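Local coordinates for protein monooxygenase (Agrobacterium tumefaciens, PDB 2I7G) that probably catalyses flavin-dependent oxidation of an organic substrate with molecular oxygen, as a TIM-barrel member of the luciferase-like monooxygenase family, at residues D31-P36 / I336-H341; Y27-V32 / P74-S79; I254-F259 / F330-A335. One frame throughout, in Å; residues are numbered along the deposited sequence. Where two conformers were deposited one is given.

Overall arrangement
The three contacts follow the closure of a TIM barrel from its wall to its rim. Interaction 3 pairs the last two core strands, and strand 329-333 then meets strand 23-28, the first, where Y27 N probably bonds to L332 O at 3.0 Å. Interactions 1 and 2 join the loops beyond the C-terminal strand ends and share D31 and V32; their centres are about 9 Å apart, whereas interaction 3 is centred about 17 Å from interaction 1 and 15 Å from interaction 2. R281 touches side chains in all three. In this family the flavin and substrate typically occupy this end of the barrel, so the loops probably border the active-site pocket.

Interaction 1: D31-P36 / I336-H341; sequences DVNPNP and IGLMPH
D31 grips the turn at G337 through one direct hydrogen bond: the backbone N of G337 donates to D31 OD1 at 2.9 Å, with an N-H...O angle of 152°. The donor comes onto the oxygen from well above the carboxylate plane, 69° out of it, and the same OD1 also forms a salt bridge with R281, so this buried oxygen is shared between the turn and a charged partner. Turning CG away from the carbonyl carbon and beside the backbone N (chi1 -47°) carries the carboxylate to the turn and leaves D31 CB only 3.4 Å from G337 O. I336 to M339 form a type II' turn, closed by M339 N bonding to I336 O at 3.1 Å, with G337 at the position where this turn commonly has glycine. A water completes this tight end, donating to D31 O at 2.7 Å and to G337 O at 3.1 Å.

Toward N33 the contact thins to van der Waals touches. L338 reaches across with one branch, CD2, which lies 3.8 Å from N33 N and 4.2 Å from N33 CB. The N33 side chain also folds back on its own loop, OD1 accepting from N35 N at 2.7 Å in an Asx turn; N33 is partly exposed and N35 exposed, on the looser, outer side of the contact.

The two loops follow neighbouring strands, 23-28 and 329-333. Helix 40-60 runs beside the first, with E43 bonded to N33 N, while P340 stands at the N-cap of helix 341-363; I336 packs on helix 279-286 and on H257 of strand 252-260.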
loop_
_atom_site.group_PDB
_atom_site.type_symbol
_atom_site.label_atom_id
_atom_site.label_comp_id
_atom_site.label_asym_id
_atom_site.label_seq_id
_atom_site.Cartn_x
_atom_site.Cartn_y
_atom_site.Cartn_z
ATOM N N ASP B 31 12.681 7.520 10.276
ATOM C CA ASP B 31 13.468 6.949 11.388
ATOM C C ASP B 31 12.622 6.867 12.653
ATOM O O ASP B 31 11.823 7.757 12.945
ATOM C CB ASP B 31 14.683 7.863 11.654
ATOM C CG ASP B 31 15.434 8.266 10.355
ATOM O OD1 ASP B 31 16.682 8.237 10.361
ATOM O OD2 ASP B 31 14.801 8.591 9.319
ATOM N N VAL B 32 12.832 5.795 13.405
ATOM C CA VAL B 32 12.281 5.629 14.733
ATOM C C VAL B 32 13.389 5.277 15.748
ATOM O O VAL B 32 14.515 4.873 15.391
ATOM C CB VAL B 32 11.150 4.545 14.772
ATOM C CG1 VAL B 32 9.987 4.978 13.840
ATOM C CG2 VAL B 32 11.676 3.155 14.360
ATOM N N ASN B 33 13.045 5.431 17.015
ATOM C CA ASN B 33 13.890 4.945 18.082
ATOM C C ASN B 33 13.927 3.418 18.035
ATOM O O ASN B 33 12.884 2.773 18.165
ATOM C CB ASN B 33 13.381 5.423 19.430
ATOM C CG ASN B 33 14.390 5.166 20.540
ATOM O OD1 ASN B 33 15.242 4.276 20.423
ATOM N ND2 ASN B 33 14.307 5.940 21.610
ATOM N N PRO B 34 15.125 2.839 17.837
ATOM C CA PRO B 34 15.237 1.396 17.772
ATOM C C PRO B 34 15.074 0.785 19.175
ATOM O O PRO B 34 14.902 -0.416 19.280
ATOM C CB PRO B 34 16.671 1.185 17.269
ATOM C CG PRO B 34 17.430 2.375 17.779
ATOM C CD PRO B 34 16.438 3.515 17.728
ATOM N N ASN B 35 15.098 1.619 20.217
ATOM C CA ASN B 35 14.974 1.167 21.631
ATOM C C ASN B 35 13.836 1.937 22.324
ATOM O O ASN B 35 14.081 2.675 23.291
ATOM C CB ASN B 35 16.296 1.391 22.409
ATOM C CG ASN B 35 17.483 0.622 21.815
ATOM O OD1 ASN B 35 18.479 1.225 21.361
ATOM N ND2 ASN B 35 17.382 -0.707 21.806
ATOM N N PRO B 36 12.585 1.788 21.823
ATOM C CA PRO B 36 11.502 2.621 22.362
ATOM C C PRO B 36 11.043 2.121 23.719
ATOM O O PRO B 36 10.977 0.904 23.936
ATOM C CB PRO B 36 10.373 2.456 21.347
ATOM C CG PRO B 36 10.649 1.165 20.635
ATOM C CD PRO B 36 12.118 0.852 20.781
ATOM N N ILE B 336 15.631 13.246 10.217
ATOM C CA ILE B 336 16.661 12.184 10.324
ATOM C C ILE B 336 16.789 11.791 11.790
ATOM O O ILE B 336 16.595 12.628 12.670
ATOM C CB ILE B 336 18.015 12.713 9.782
ATOM C CG1 ILE B 336 17.891 13.057 8.297
ATOM C CG2 ILE B 336 19.161 11.689 9.941
ATOM C CD1 ILE B 336 19.044 13.882 7.814
ATOM N N GLY B 337 17.095 10.517 12.061
ATOM C CA GLY B 337 17.293 10.046 13.430
ATOM C C GLY B 337 16.138 10.455 14.349
ATOM O O GLY B 337 14.956 10.281 14.017
ATOM N N LEU B 338 16.475 11.003 15.501
ATOM C CA LEU B 338 15.475 11.336 16.498
ATOM C C LEU B 338 15.227 12.847 16.549
ATOM O O LEU B 338 14.913 13.383 17.620
ATOM C CB LEU B 338 15.895 10.804 17.885
ATOM C CG LEU B 338 16.315 9.312 17.982
ATOM C CD1 LEU B 338 16.558 8.861 19.427
ATOM C CD2 LEU B 338 15.293 8.426 17.249
HETATM N N MSE B 339 15.371 13.527 15.409
HETATM C CA MSE B 339 15.035 14.974 15.355
HETATM C C MSE B 339 13.641 15.147 15.948
HETATM O O MSE B 339 12.700 14.441 15.541
HETATM C CB MSE B 339 14.986 15.521 13.928
HETATM C CG MSE B 339 16.323 15.799 13.249
HETATM SE SE MSE B 339 17.282 17.188 14.270
HETATM C CE MSE B 339 16.157 18.716 13.774
ATOM N N PRO B 340 13.482 16.093 16.877
ATOM C CA PRO B 340 12.162 16.312 17.480
ATOM C C PRO B 340 11.128 16.759 16.411
ATOM O O PRO B 340 11.430 17.589 15.516
ATOM C CB PRO B 340 12.417 17.441 18.474
ATOM C CG PRO B 340 13.871 17.419 18.726
ATOM C CD PRO B 340 14.504 16.992 17.446
ATOM N N HIS B 341 9.923 16.223 16.530
ATOM C CA HIS B 341 8.834 16.538 15.586
ATOM C C HIS B 341 8.546 18.051 15.447
ATOM O O HIS B 341 8.369 18.557 14.335
ATOM C CB HIS B 341 7.562 15.797 16.026
ATOM C CG HIS B 341 6.418 15.981 15.082
ATOM N ND1 HIS B 341 6.516 15.694 13.740
ATOM C CD2 HIS B 341 5.169 16.471 15.273
ATOM C CE1 HIS B 341 5.360 15.944 13.150
ATOM N NE2 HIS B 341 4.529 16.423 14.059
HETATM O O HOH W 1 12.137 9.465 15.032
#

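Interaction 2: Y27-V32 / P74-S79; sequences YTFADV and PDYVVS
F29 presents the edge of its ring to the face of Y76 in an offset edge-to-face pair, centroids 5.9 Å apart and planes at 79°. Both residues hold CG opposite the carbonyl carbon (chi1 -66° for Y76), which sets the side chains running the same way, and Y76 CE1 closes on F29 CB at 3.5 Å. At the edge of the Y76 ring, in its plane, sits D31 OD2, 3.7 Å from CE1, the carboxylate standing steeply to the ring; A30 C also lies near that plane at the edge. H71 meets both rings, and R281, the salt-bridge partner of D31, packs against both as well.

Beside the rings the backbones join in a single bridge between D31 and Y76. V77 N donates to A30 O at 3.1 Å, almost straight at 168°, and V32 N donates to D75 O at 2.9 Å from above the carbonyl plane. V78 N, in contrast, is buried without a partner. A30 CB touches both V77 CG1 and V78 CG2, 3.6 and 3.5 Å away, while V32 CG1 and V77 CB pack at 3.9 Å. L121 of the second subunit packs on V77.

T28 OG1 accepts from A30 N in an ST turn that leads the chain off its strand. Helix 40-60 packs against T28 and V32, helix 81-89 starts just beyond S79, and the contact joins the loops following strands 23-28 and 65-68, neighbours in the barrel.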
loop_
_atom_site.group_PDB
_atom_site.type_symbol
_atom_site.label_atom_id
_atom_site.label_comp_id
_atom_site.label_asym_id
_atom_site.label_seq_id
_atom_site.Cartn_x
_atom_site.Cartn_y
_atom_site.Cartn_z
ATOM N N TYR B 27 12.231 14.728 1.453
ATOM C CA TYR B 27 12.141 13.245 1.559
ATOM C C TYR B 27 12.581 12.774 2.925
ATOM O O TYR B 27 13.338 13.483 3.597
ATOM C CB TYR B 27 12.842 12.518 0.414
ATOM C CG TYR B 27 14.357 12.562 0.401
ATOM C CD1 TYR B 27 15.105 11.390 0.598
ATOM C CD2 TYR B 27 15.044 13.763 0.179
ATOM C CE1 TYR B 27 16.496 11.417 0.557
ATOM C CE2 TYR B 27 16.450 13.803 0.164
ATOM C CZ TYR B 27 17.158 12.623 0.366
ATOM O OH TYR B 27 18.535 12.657 0.334
ATOM N N THR B 28 12.142 11.585 3.343
ATOM C CA THR B 28 12.558 11.050 4.647
ATOM C C THR B 28 12.479 9.528 4.567
ATOM O O THR B 28 11.770 8.977 3.682
ATOM C CB THR B 28 11.714 11.633 5.824
ATOM O OG1 THR B 28 12.143 11.098 7.099
ATOM C CG2 THR B 28 10.230 11.295 5.645
ATOM N N PHE B 29 13.167 8.892 5.520
ATOM C CA PHE B 29 13.134 7.461 5.704
ATOM C C PHE B 29 12.243 7.063 6.878
ATOM O O PHE B 29 12.021 5.845 7.100
ATOM C CB PHE B 29 14.562 6.913 5.932
ATOM C CG PHE B 29 15.515 7.173 4.781
ATOM C CD1 PHE B 29 15.037 7.454 3.499
ATOM C CD2 PHE B 29 16.896 7.119 4.989
ATOM C CE1 PHE B 29 15.914 7.660 2.419
ATOM C CE2 PHE B 29 17.784 7.337 3.951
ATOM C CZ PHE B 29 17.309 7.626 2.649
ATOM N N ALA B 30 11.752 8.083 7.613
ATOM C CA ALA B 30 10.851 7.881 8.745
ATOM C C ALA B 30 11.549 7.010 9.799
ATOM O O ALA B 30 11.075 5.929 10.173
ATOM C CB ALA B 30 9.525 7.246 8.273
ATOM N N ASP B 31 12.681 7.520 10.276
ATOM C CA ASP B 31 13.468 6.949 11.388
ATOM C C ASP B 31 12.622 6.867 12.653
ATOM O O ASP B 31 11.823 7.757 12.945
ATOM C CB ASP B 31 14.683 7.863 11.654
ATOM C CG ASP B 31 15.434 8.266 10.355
ATOM O OD1 ASP B 31 16.682 8.237 10.361
ATOM O OD2 ASP B 31 14.801 8.591 9.319
ATOM N N VAL B 32 12.832 5.795 13.405
ATOM C CA VAL B 32 12.281 5.629 14.733
ATOM C C VAL B 32 13.389 5.277 15.748
ATOM O O VAL B 32 14.515 4.873 15.391
ATOM C CB VAL B 32 11.150 4.545 14.772
ATOM C CG1 VAL B 32 9.987 4.978 13.840
ATOM C CG2 VAL B 32 11.676 3.155 14.360
ATOM N N PRO B 74 15.072 -2.244 12.150
ATOM C CA PRO B 74 14.234 -1.813 13.267
ATOM C C PRO B 74 14.187 -0.305 13.444
ATOM O O PRO B 74 13.257 0.184 14.059
ATOM C CB PRO B 74 14.873 -2.500 14.510
ATOM C CG PRO B 74 16.224 -2.944 14.072
ATOM C CD PRO B 74 16.195 -3.111 12.568
ATOM N N ASP B 75 15.155 0.443 12.906
ATOM C CA ASP B 75 15.127 1.873 13.133
ATOM C C ASP B 75 14.435 2.687 12.030
ATOM O O ASP B 75 14.592 3.922 11.991
ATOM C CB ASP B 75 16.524 2.424 13.401
ATOM C CG ASP B 75 17.534 2.065 12.314
ATOM O OD1 ASP B 75 17.307 1.138 11.532
ATOM O OD2 ASP B 75 18.614 2.691 12.289
ATOM N N TYR B 76 13.662 2.021 11.168
ATOM C CA TYR B 76 12.878 2.743 10.135
ATOM C C TYR B 76 11.499 2.108 10.060
ATOM O O TYR B 76 11.379 0.877 10.142
ATOM C CB TYR B 76 13.505 2.588 8.775
ATOM C CG TYR B 76 14.854 3.249 8.641
ATOM C CD1 TYR B 76 14.977 4.644 8.631
ATOM C CD2 TYR B 76 16.001 2.473 8.472
ATOM C CE1 TYR B 76 16.240 5.264 8.500
ATOM C CE2 TYR B 76 17.271 3.080 8.326
ATOM C CZ TYR B 76 17.368 4.462 8.329
ATOM O OH TYR B 76 18.616 5.059 8.169
ATOM N N VAL B 77 10.469 2.938 9.972
ATOM C CA VAL B 77 9.115 2.408 9.973
ATOM C C VAL B 77 8.563 2.172 8.548
ATOM O O VAL B 77 7.554 1.476 8.396
ATOM C CB VAL B 77 8.171 3.312 10.831
ATOM C CG1 VAL B 77 7.953 4.679 10.214
ATOM C CG2 VAL B 77 6.787 2.661 11.054
ATOM N N VAL B 78 9.226 2.706 7.528
ATOM C CA VAL B 78 8.697 2.605 6.137
ATOM C C VAL B 78 9.453 1.538 5.353
ATOM O O VAL B 78 10.493 1.812 4.746
ATOM C CB VAL B 78 8.684 3.958 5.416
ATOM C CG1 VAL B 78 8.158 3.798 3.955
ATOM C CG2 VAL B 78 7.760 4.964 6.247
ATOM N N SER B 79 8.931 0.325 5.377
ATOM C CA SER B 79 9.401 -0.728 4.482
ATOM C C SER B 79 8.499 -0.794 3.255
ATOM O O SER B 79 8.816 -1.474 2.288
ATOM C CB SER B 79 9.396 -2.084 5.166
ATOM O OG SER B 79 8.061 -2.454 5.545
HETATM O O HOH W 2 17.286 5.612 11.828
#

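Interaction 3: I254-F259 / F330-A335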
loop_
_atom_site.group_PDB
_atom_site.type_symbol
_atom_site.label_atom_id
_atom_site.label_comp_id
_atom_site.label_asym_id
_atom_site.label_seq_id
_atom_site.Cartn_x
_atom_site.Cartn_y
_atom_site.Cartn_z
ATOM N N ILE B 254 18.655 17.063 -7.397
ATOM C CA ILE B 254 19.655 16.744 -6.374
ATOM C C ILE B 254 18.941 16.442 -5.058
ATOM O O ILE B 254 17.954 17.113 -4.690
ATOM C CB ILE B 254 20.767 17.810 -6.232
ATOM C CG1 ILE B 254 20.210 19.138 -5.668
ATOM C CG2 ILE B 254 21.556 17.981 -7.597
ATOM C CD1 ILE B 254 21.288 20.241 -5.456
ATOM N N ASN B 255 19.426 15.414 -4.367
ATOM C CA ASN B 255 18.825 14.938 -3.124
ATOM C C ASN B 255 19.886 15.165 -2.042
ATOM O O ASN B 255 20.950 14.579 -2.107
ATOM C CB ASN B 255 18.556 13.440 -3.214
ATOM C CG ASN B 255 17.467 13.076 -4.209
ATOM O OD1 ASN B 255 16.914 13.916 -4.908
ATOM N ND2 ASN B 255 17.180 11.773 -4.282
ATOM N N VAL B 256 19.594 16.031 -1.081
ATOM C CA VAL B 256 20.597 16.460 -0.120
ATOM C C VAL B 256 20.051 16.365 1.316
ATOM O O VAL B 256 18.817 16.365 1.540
ATOM C CB VAL B 256 21.031 17.935 -0.399
ATOM C CG1 VAL B 256 21.460 18.089 -1.842
ATOM C CG2 VAL B 256 19.903 18.954 -0.075
ATOM N N HIS B 257 20.978 16.345 2.266
ATOM C CA HIS B 257 20.616 16.427 3.671
ATOM C C HIS B 257 20.725 17.860 4.132
ATOM O O HIS B 257 21.536 18.628 3.609
ATOM C CB HIS B 257 21.519 15.530 4.503
ATOM C CG HIS B 257 21.365 14.082 4.163
ATOM N ND1 HIS B 257 22.355 13.351 3.539
ATOM C CD2 HIS B 257 20.307 13.245 4.293
ATOM C CE1 HIS B 257 21.924 12.115 3.333
ATOM N NE2 HIS B 257 20.695 12.020 3.799
ATOM N N GLY B 258 19.928 18.207 5.136
ATOM C CA GLY B 258 20.033 19.558 5.695
ATOM C C GLY B 258 18.915 19.880 6.659
ATOM O O GLY B 258 18.188 18.987 7.132
ATOM N N PHE B 259 18.803 21.160 7.003
ATOM C CA PHE B 259 17.784 21.537 7.978
ATOM C C PHE B 259 17.614 23.057 7.942
ATOM O O PHE B 259 18.579 23.786 7.702
ATOM C CB PHE B 259 18.206 21.059 9.376
ATOM C CG PHE B 259 17.186 21.329 10.451
ATOM C CD1 PHE B 259 15.861 20.870 10.332
ATOM C CD2 PHE B 259 17.553 22.047 11.591
ATOM C CE1 PHE B 259 14.913 21.143 11.340
ATOM C CE2 PHE B 259 16.595 22.317 12.621
ATOM C CZ PHE B 259 15.291 21.886 12.474
ATOM N N PHE B 330 14.837 19.855 -6.442
ATOM C CA PHE B 330 15.692 19.891 -5.246
ATOM C C PHE B 330 14.925 19.208 -4.136
ATOM O O PHE B 330 13.828 19.669 -3.785
ATOM C CB PHE B 330 16.032 21.348 -4.853
ATOM C CG PHE B 330 16.759 21.477 -3.556
ATOM C CD1 PHE B 330 18.160 21.365 -3.521
ATOM C CD2 PHE B 330 16.060 21.699 -2.351
ATOM C CE1 PHE B 330 18.866 21.451 -2.320
ATOM C CE2 PHE B 330 16.770 21.850 -1.133
ATOM C CZ PHE B 330 18.173 21.699 -1.118
ATOM N N LEU B 331 15.477 18.131 -3.558
ATOM C CA LEU B 331 14.826 17.396 -2.486
ATOM C C LEU B 331 15.687 17.406 -1.216
ATOM O O LEU B 331 16.863 17.043 -1.251
ATOM C CB LEU B 331 14.574 15.929 -2.884
ATOM C CG LEU B 331 13.566 15.606 -3.982
ATOM C CD1 LEU B 331 13.312 14.055 -3.922
ATOM C CD2 LEU B 331 12.243 16.422 -3.817
ATOM N N LEU B 332 15.077 17.803 -0.105
ATOM C CA LEU B 332 15.823 18.004 1.139
ATOM C C LEU B 332 15.382 16.961 2.167
ATOM O O LEU B 332 14.159 16.826 2.407
ATOM C CB LEU B 332 15.474 19.419 1.635
ATOM C CG LEU B 332 16.156 19.825 2.935
ATOM C CD1 LEU B 332 17.704 19.804 2.818
ATOM C CD2 LEU B 332 15.601 21.240 3.475
ATOM N N GLN B 333 16.336 16.284 2.809
ATOM C CA GLN B 333 16.024 15.334 3.894
ATOM C C GLN B 333 16.459 15.975 5.217
ATOM O O GLN B 333 17.664 16.131 5.474
ATOM C CB GLN B 333 16.715 13.982 3.664
ATOM C CG GLN B 333 16.483 13.007 4.825
ATOM C CD GLN B 333 17.046 11.608 4.562
ATOM O OE1 GLN B 333 16.775 10.989 3.527
ATOM N NE2 GLN B 333 17.741 11.093 5.506
HETATM N N MSE B 334 15.472 16.394 6.011
HETATM C CA MSE B 334 15.696 17.004 7.337
HETATM C C MSE B 334 15.363 16.009 8.450
HETATM O O MSE B 334 16.083 15.895 9.459
HETATM C CB MSE B 334 14.792 18.240 7.520
HETATM C CG MSE B 334 14.889 19.282 6.425
HETATM SE SE MSE B 334 13.865 20.929 6.828
HETATM C CE MSE B 334 12.091 20.189 6.860
ATOM N N ALA B 335 14.238 15.307 8.283
ATOM C CA ALA B 335 13.710 14.447 9.370
ATOM C C ALA B 335 14.584 13.186 9.392
ATOM O O ALA B 335 14.348 12.224 8.621
ATOM C CB ALA B 335 12.247 14.112 9.115
#
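Two adjacent parallel strands, 254-259 and 330-333, pair here deep inside the chain, in the wall of the barrel. The axes of these short segments approach to 4.6 Å and their directions differ by 42°, a strong twist between neighbours. Four backbone bonds zip them together: I254 O receives L331 N, V256 N gives to L331 O, V256 O receives Q333 N, and G258 N gives to Q333 O. The shortest, Q333 N to V256 O, measures 2.8 Å. The longest, G258 N to Q333 O, measures 3.1 Å. The first three donors line up nearly along the C=O axis; the last rises 39° out of its carbonyl plane.

I254, V256, F330 and L332 share the outer face. CG anti to the backbone N (chi1 173°) lays the F330 ring across to strand 254-259: V256 CG2 meets its CZ at 3.4 Å, and I254 CD1 lies at the ring edge. Helix 341-363 covers this side through Y351. L332 CD1 packs against the backbone of G258, 3.6 Å from its N, fitting closely where no side chain intervenes.

N255, H257, L331 and Q333 point to the barrel interior. H257 and Q333 run side by side, with the amide plane steeply turned against the imidazole and the ring edge facing the amide group; H257 ND1 is bonded to R286. Further along, in the conformer described, selenomethionine M334 sets CB at the edge of the F259 ring, 4.0 Å from CD1, and its SE lies obliquely beside the ring, a Met-aromatic contact.

Adjacent parallel strands, with one face toward the surrounding helices and the other toward the barrel interior, are what a TIM barrel wall is built of. Here its last two core strands pair, strand 329-333 being the one that closes the barrel against strand 23-28.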